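Local atomic coordinates of cadherin-23 (Mus musculus, PDB entry 5UZ8), a protein that probably serves as a calcium-dependent cell-adhesion molecule in hearing, its extracellular cadherin repeats joined by calcium ions in the mechanotransduction apparatus of the inner ear. Residues A[220-234]-A[305-318]. Numbering follows the deposited sequence. Where two conformers were deposited one is given.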
loop_
_atom_site.group_PDB
_atom_site.type_symbol
_atom_site.label_atom_id
_atom_site.label_comp_id
_atom_site.label_asym_id
_atom_site.label_seq_id
_atom_site.Cartn_x
_atom_site.Cartn_y
_atom_site.Cartn_z
ATOM N N ARG A 220 12.741 -32.079 1.670
ATOM C CA ARG A 220 13.759 -33.093 1.589
ATOM C C ARG A 220 13.849 -33.596 0.150
ATOM O O ARG A 220 12.872 -33.579 -0.588
ATOM C CB ARG A 220 13.504 -34.246 2.581
ATOM C CG ARG A 220 12.434 -35.209 2.121
ATOM C CD ARG A 220 12.058 -36.202 3.179
ATOM N NE ARG A 220 13.151 -37.099 3.518
ATOM C CZ ARG A 220 13.025 -38.129 4.344
ATOM N NH1 ARG A 220 11.840 -38.442 4.857
ATOM N NH2 ARG A 220 14.086 -38.881 4.647
ATOM N N PRO A 221 15.039 -34.025 -0.260
ATOM C CA PRO A 221 15.223 -34.677 -1.558
ATOM C C PRO A 221 14.346 -35.918 -1.717
ATOM O O PRO A 221 14.115 -36.627 -0.729
ATOM C CB PRO A 221 16.685 -35.073 -1.533
ATOM C CG PRO A 221 17.318 -34.109 -0.588
ATOM C CD PRO A 221 16.306 -33.888 0.482
ATOM N N GLN A 222 13.826 -36.140 -2.916
ATOM C CA GLN A 222 12.948 -37.289 -3.200
ATOM C C GLN A 222 13.412 -37.971 -4.426
ATOM O O GLN A 222 13.702 -37.299 -5.431
ATOM C CB GLN A 222 11.513 -36.890 -3.661
ATOM C CG GLN A 222 10.666 -36.132 -2.758
ATOM C CD GLN A 222 9.318 -35.866 -3.436
ATOM O OE1 GLN A 222 9.132 -34.843 -4.131
ATOM N NE2 GLN A 222 8.406 -36.812 -3.291
ATOM N N PHE A 223 13.361 -39.297 -4.389
ATOM C CA PHE A 223 13.353 -40.098 -5.617
ATOM C C PHE A 223 11.912 -40.435 -6.070
ATOM O O PHE A 223 10.953 -40.435 -5.282
ATOM C CB PHE A 223 14.157 -41.368 -5.387
ATOM C CG PHE A 223 15.619 -41.122 -5.133
ATOM C CD1 PHE A 223 16.526 -41.078 -6.186
ATOM C CD2 PHE A 223 16.097 -40.937 -3.850
ATOM C CE1 PHE A 223 17.882 -40.878 -5.959
ATOM C CE2 PHE A 223 17.458 -40.735 -3.604
ATOM C CZ PHE A 223 18.348 -40.694 -4.664
ATOM N N SER A 224 11.779 -40.775 -7.344
ATOM C CA SER A 224 10.462 -41.008 -7.956
ATOM C C SER A 224 9.751 -42.264 -7.455
ATOM O O SER A 224 8.522 -42.332 -7.470
ATOM C CB SER A 224 10.606 -41.101 -9.471
ATOM O OG SER A 224 11.383 -42.229 -9.823
ATOM N N LYS A 225 10.527 -43.258 -7.024
ATOM C CA LYS A 225 9.962 -44.471 -6.460
ATOM C C LYS A 225 10.935 -45.082 -5.456
ATOM O O LYS A 225 12.095 -44.714 -5.440
ATOM C CB LYS A 225 9.628 -45.452 -7.599
ATOM C CG LYS A 225 10.815 -45.856 -8.450
ATOM C CD LYS A 225 10.397 -46.703 -9.637
ATOM C CE LYS A 225 11.596 -46.999 -10.509
ATOM N NZ LYS A 225 11.294 -47.999 -11.557
ATOM N N PRO A 226 10.450 -46.000 -4.609
ATOM C CA PRO A 226 11.273 -46.547 -3.554
ATOM C C PRO A 226 12.221 -47.683 -3.957
ATOM O O PRO A 226 13.059 -48.081 -3.135
ATOM C CB PRO A 226 10.238 -47.040 -2.530
ATOM C CG PRO A 226 9.060 -47.446 -3.371
ATOM C CD PRO A 226 9.039 -46.428 -4.481
ATOM N N GLN A 227 12.095 -48.217 -5.174
ATOM C CA GLN A 227 12.888 -49.391 -5.590
ATOM C C GLN A 227 13.182 -49.306 -7.083
ATOM O O GLN A 227 12.267 -49.225 -7.907
ATOM C CB GLN A 227 12.164 -50.695 -5.240
ATOM C CG GLN A 227 12.922 -51.991 -5.560
ATOM C CD GLN A 227 14.127 -52.235 -4.651
ATOM O OE1 GLN A 227 13.972 -52.534 -3.455
ATOM N NE2 GLN A 227 15.324 -52.133 -5.210
ATOM N N PHE A 228 14.467 -49.235 -7.416
ATOM C CA PHE A 228 14.914 -49.328 -8.789
ATOM C C PHE A 228 15.613 -50.666 -8.903
ATOM O O PHE A 228 16.120 -51.189 -7.906
ATOM C CB PHE A 228 15.904 -48.237 -9.123
ATOM C CG PHE A 228 15.299 -46.867 -9.146
ATOM C CD1 PHE A 228 15.014 -46.206 -7.965
ATOM C CD2 PHE A 228 14.999 -46.248 -10.348
ATOM C CE1 PHE A 228 14.460 -44.938 -7.983
ATOM C CE2 PHE A 228 14.415 -44.984 -10.368
ATOM C CZ PHE A 228 14.151 -44.331 -9.187
ATOM N N SER A 229 15.648 -51.203 -10.118
ATOM C CA SER A 229 16.305 -52.491 -10.378
ATOM C C SER A 229 17.066 -52.413 -11.687
ATOM O O SER A 229 16.574 -51.841 -12.662
ATOM C CB SER A 229 15.284 -53.623 -10.448
ATOM O OG SER A 229 14.315 -53.358 -11.444
ATOM N N THR A 230 18.274 -52.982 -11.705
ATOM C CA THR A 230 19.064 -53.026 -12.925
ATOM C C THR A 230 19.950 -54.267 -12.943
ATOM O O THR A 230 20.018 -55.012 -11.955
ATOM C CB THR A 230 19.936 -51.754 -13.083
ATOM O OG1 THR A 230 20.544 -51.770 -14.388
ATOM C CG2 THR A 230 21.009 -51.704 -12.019
ATOM N N SER A 231 20.598 -54.484 -14.081
ATOM C CA SER A 231 21.453 -55.653 -14.272
ATOM C C SER A 231 22.771 -55.220 -14.811
ATOM O O SER A 231 22.849 -54.300 -15.628
ATOM C CB SER A 231 20.852 -56.651 -15.273
ATOM O OG SER A 231 19.666 -57.229 -14.781
ATOM N N VAL A 232 23.806 -55.936 -14.408
ATOM C CA VAL A 232 25.145 -55.720 -14.901
ATOM C C VAL A 232 25.637 -57.076 -15.410
ATOM O O VAL A 232 25.441 -58.098 -14.737
ATOM C CB VAL A 232 26.037 -55.201 -13.734
ATOM C CG1 VAL A 232 27.451 -54.942 -14.172
ATOM C CG2 VAL A 232 25.434 -53.923 -13.176
ATOM N N TYR A 233 26.313 -57.092 -16.551
ATOM C CA TYR A 233 26.968 -58.331 -17.004
ATOM C C TYR A 233 28.091 -58.747 -16.051
ATOM O O TYR A 233 28.784 -57.902 -15.510
ATOM C CB TYR A 233 27.510 -58.213 -18.437
ATOM C CG TYR A 233 26.416 -58.230 -19.474
ATOM C CD1 TYR A 233 25.740 -59.417 -19.780
ATOM C CD2 TYR A 233 26.028 -57.059 -20.128
ATOM C CE1 TYR A 233 24.700 -59.424 -20.714
ATOM C CE2 TYR A 233 25.009 -57.070 -21.076
ATOM C CZ TYR A 233 24.349 -58.246 -21.350
ATOM O OH TYR A 233 23.342 -58.248 -22.294
ATOM N N GLU A 234 28.218 -60.050 -15.817
ATOM C CA GLU A 234 29.375 -60.626 -15.123
ATOM C C GLU A 234 30.677 -60.183 -15.809
ATOM O O GLU A 234 30.674 -59.945 -17.019
ATOM C CB GLU A 234 29.292 -62.166 -15.128
ATOM C CG GLU A 234 29.253 -62.791 -16.525
ATOM C CD GLU A 234 29.146 -64.315 -16.532
ATOM O OE1 GLU A 234 29.042 -64.885 -17.649
ATOM O OE2 GLU A 234 29.118 -64.951 -15.448
ATOM N N LEU A 305 19.114 -31.973 4.551
ATOM C CA LEU A 305 18.051 -32.983 4.499
ATOM C C LEU A 305 18.436 -34.051 3.483
ATOM O O LEU A 305 19.074 -33.753 2.470
ATOM C CB LEU A 305 16.707 -32.387 4.085
ATOM C CG LEU A 305 16.219 -31.226 4.950
ATOM C CD1 LEU A 305 14.936 -30.593 4.415
ATOM C CD2 LEU A 305 16.087 -31.718 6.390
ATOM N N TRP A 306 18.050 -35.282 3.779
ATOM C CA TRP A 306 18.277 -36.427 2.876
ATOM C C TRP A 306 16.982 -37.141 2.462
ATOM O O TRP A 306 15.938 -37.048 3.130
ATOM C CB TRP A 306 19.225 -37.460 3.539
ATOM C CG TRP A 306 18.686 -38.021 4.809
ATOM C CD1 TRP A 306 18.864 -37.496 6.063
ATOM C CD2 TRP A 306 17.840 -39.162 4.972
ATOM N NE1 TRP A 306 18.178 -38.225 6.978
ATOM C CE2 TRP A 306 17.556 -39.271 6.348
ATOM C CE3 TRP A 306 17.267 -40.090 4.085
ATOM C CZ2 TRP A 306 16.735 -40.271 6.876
ATOM C CZ3 TRP A 306 16.469 -41.119 4.621
ATOM C CH2 TRP A 306 16.205 -41.189 5.999
ATOM N N GLY A 307 17.094 -37.879 1.346
ATOM C CA GLY A 307 16.091 -38.796 0.887
ATOM C C GLY A 307 16.834 -40.006 0.321
ATOM O O GLY A 307 17.985 -39.887 -0.102
ATOM N N THR A 308 16.182 -41.158 0.325
ATOM C CA THR A 308 16.796 -42.375 -0.177
ATOM C C THR A 308 15.873 -43.135 -1.133
ATOM O O THR A 308 14.669 -42.884 -1.225
ATOM C CB THR A 308 17.203 -43.375 0.936
ATOM O OG1 THR A 308 16.057 -43.765 1.693
ATOM C CG2 THR A 308 18.263 -42.794 1.861
ATOM N N THR A 309 16.490 -44.048 -1.850
ATOM C CA THR A 309 15.784 -45.093 -2.559
ATOM C C THR A 309 16.679 -46.320 -2.572
ATOM O O THR A 309 17.859 -46.237 -2.202
ATOM C CB THR A 309 15.409 -44.640 -3.976
ATOM O OG1 THR A 309 14.600 -45.648 -4.589
ATOM C CG2 THR A 309 16.629 -44.390 -4.817
ATOM N N MET A 310 16.089 -47.460 -2.933
ATOM C CA MET A 310 16.834 -48.703 -3.007
ATOM C C MET A 310 17.123 -49.038 -4.466
ATOM O O MET A 310 16.335 -48.713 -5.364
ATOM C CB MET A 310 16.071 -49.838 -2.303
ATOM C CG MET A 310 15.874 -49.615 -0.802
ATOM S SD MET A 310 17.398 -49.171 0.062
ATOM C CE MET A 310 16.834 -48.706 1.703
ATOM N N LEU A 311 18.275 -49.677 -4.693
ATOM C CA LEU A 311 18.712 -50.032 -6.043
ATOM C C LEU A 311 19.121 -51.508 -6.012
ATOM O O LEU A 311 20.098 -51.861 -5.346
ATOM C CB LEU A 311 19.878 -49.159 -6.499
ATOM C CG LEU A 311 20.568 -49.543 -7.824
ATOM C CD1 LEU A 311 19.602 -49.499 -8.992
ATOM C CD2 LEU A 311 21.796 -48.680 -8.104
ATOM N N LEU A 312 18.329 -52.350 -6.664
ATOM C CA LEU A 312 18.645 -53.772 -6.770
ATOM C C LEU A 312 19.572 -53.934 -7.970
ATOM O O LEU A 312 19.273 -53.432 -9.048
ATOM C CB LEU A 312 17.386 -54.592 -6.968
ATOM C CG LEU A 312 17.574 -56.034 -7.427
ATOM C CD1 LEU A 312 18.542 -56.837 -6.536
ATOM C CD2 LEU A 312 16.202 -56.694 -7.523
ATOM N N VAL A 313 20.710 -54.603 -7.774
ATOM C CA VAL A 313 21.605 -54.912 -8.897
ATOM C C VAL A 313 21.804 -56.412 -8.984
ATOM O O VAL A 313 22.271 -57.025 -8.027
ATOM C CB VAL A 313 22.969 -54.260 -8.721
ATOM C CG1 VAL A 313 23.833 -54.532 -9.952
ATOM C CG2 VAL A 313 22.823 -52.771 -8.474
ATOM N N GLU A 314 21.400 -57.000 -10.104
ATOM C CA GLU A 314 21.636 -58.425 -10.359
ATOM C C GLU A 314 22.724 -58.558 -11.411
ATOM O O GLU A 314 22.949 -57.647 -12.209
ATOM C CB GLU A 314 20.349 -59.157 -10.778
ATOM C CG GLU A 314 19.801 -58.817 -12.162
ATOM C CD GLU A 314 18.804 -59.848 -12.677
ATOM O OE1 GLU A 314 18.423 -59.766 -13.874
ATOM O OE2 GLU A 314 18.409 -60.741 -11.884
ATOM N N VAL A 315 23.424 -59.682 -11.394
ATOM C CA VAL A 315 24.522 -59.871 -12.320
ATOM C C VAL A 315 24.069 -60.941 -13.296
ATOM O O VAL A 315 23.626 -62.007 -12.869
ATOM C CB VAL A 315 25.825 -60.288 -11.610
ATOM C CG1 VAL A 315 26.951 -60.443 -12.621
ATOM C CG2 VAL A 315 26.208 -59.271 -10.534
ATOM N N ILE A 316 24.172 -60.660 -14.582
ATOM C CA ILE A 316 23.665 -61.610 -15.583
ATOM C C ILE A 316 24.812 -62.259 -16.358
ATOM O O ILE A 316 25.867 -61.647 -16.592
ATOM C CB ILE A 316 22.627 -60.979 -16.538
ATOM C CG1 ILE A 316 23.181 -59.722 -17.208
ATOM C CG2 ILE A 316 21.341 -60.665 -15.771
ATOM C CD1 ILE A 316 22.168 -58.952 -18.029
ATOM N N ASP A 317 24.567 -63.512 -16.748
ATOM C CA ASP A 317 25.513 -64.308 -17.505
ATOM C C ASP A 317 25.557 -63.692 -18.910
ATOM O O ASP A 317 24.555 -63.175 -19.397
ATOM C CB ASP A 317 25.084 -65.801 -17.537
ATOM C CG ASP A 317 24.945 -66.447 -16.101
ATOM O OD1 ASP A 317 23.965 -66.152 -15.389
ATOM O OD2 ASP A 317 25.782 -67.293 -15.710
ATOM N N VAL A 318 26.713 -63.729 -19.557
ATOM C CA VAL A 318 26.942 -62.896 -20.760
ATOM C C VAL A 318 25.871 -63.017 -21.882
ATOM O O VAL A 318 25.695 -64.061 -22.513
ATOM C CB VAL A 318 28.363 -63.139 -21.328
ATOM C CG1 VAL A 318 28.564 -62.386 -22.651
ATOM C CG2 VAL A 318 29.412 -62.726 -20.295
HETATM O O HOH W 1 13.093 -40.624 -1.699
#
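Arg-220 grips the carbonyl of Trp-306 side-on: NE lies 2.8 Å from Trp-306 O, and NH2 bonds to the same oxygen. A bend at chi3 (-65°) turns the guanidinium back to this oxygen. NH2 also sits over the indole face, with the two planes nearly perpendicular, in a cation-pi contact. Next along, Thr-309 divides its two branches. OG1, anti to the backbone N (chi1 -174°), donates to a lone pair of Lys-225 O at 2.8 Å. CG2 stands over the centre of the Phe-223 ring, 3.5 Å from the centroid, as a CH-pi contact. OG1 also meets the edge of the Phe-228 ring. A water links Phe-223 N to Thr-308 O.

From Gln-227 to Tyr-233 the strands pair in parallel. Phe-228 O accepts from Leu-312 N on one face of its carbonyl plane and from Gln-227 NE2 on the other. In the conformer given, Ser-231 OG donates to the anti lone pair of Glu-314 OE1 at 3.0 Å; Glu-314 has a second conformer, so this bond is less certain. On the same side of the sheet, Ile-316 CD1 lies over the Tyr-233 ring, offset toward its rim. On the other side, Val-232 CG2 packs on Val-313 CG1 at 3.7 Å.

Glu-234 reaches out extended beyond CG. Val-318 N, 3.2 Å from Glu-234 OE1, donates to it from above the carboxylate plane. With an alanine here that acceptor is gone, which would probably leave the Val-318 N-H without this partner and the end of the modelled chain freer to move.

This is the parallel pairing of the first and last strands of a cadherin repeat, the A and G strands of its Greek-key sandwich. Strand 227-233 is the outer strand of a mixed sheet, and strand 290-298 flanks 306-316 on its other side. Thr-230 and Val-232 pack on Val-242 of strand 241-244, while Leu-311 meets Ile-243.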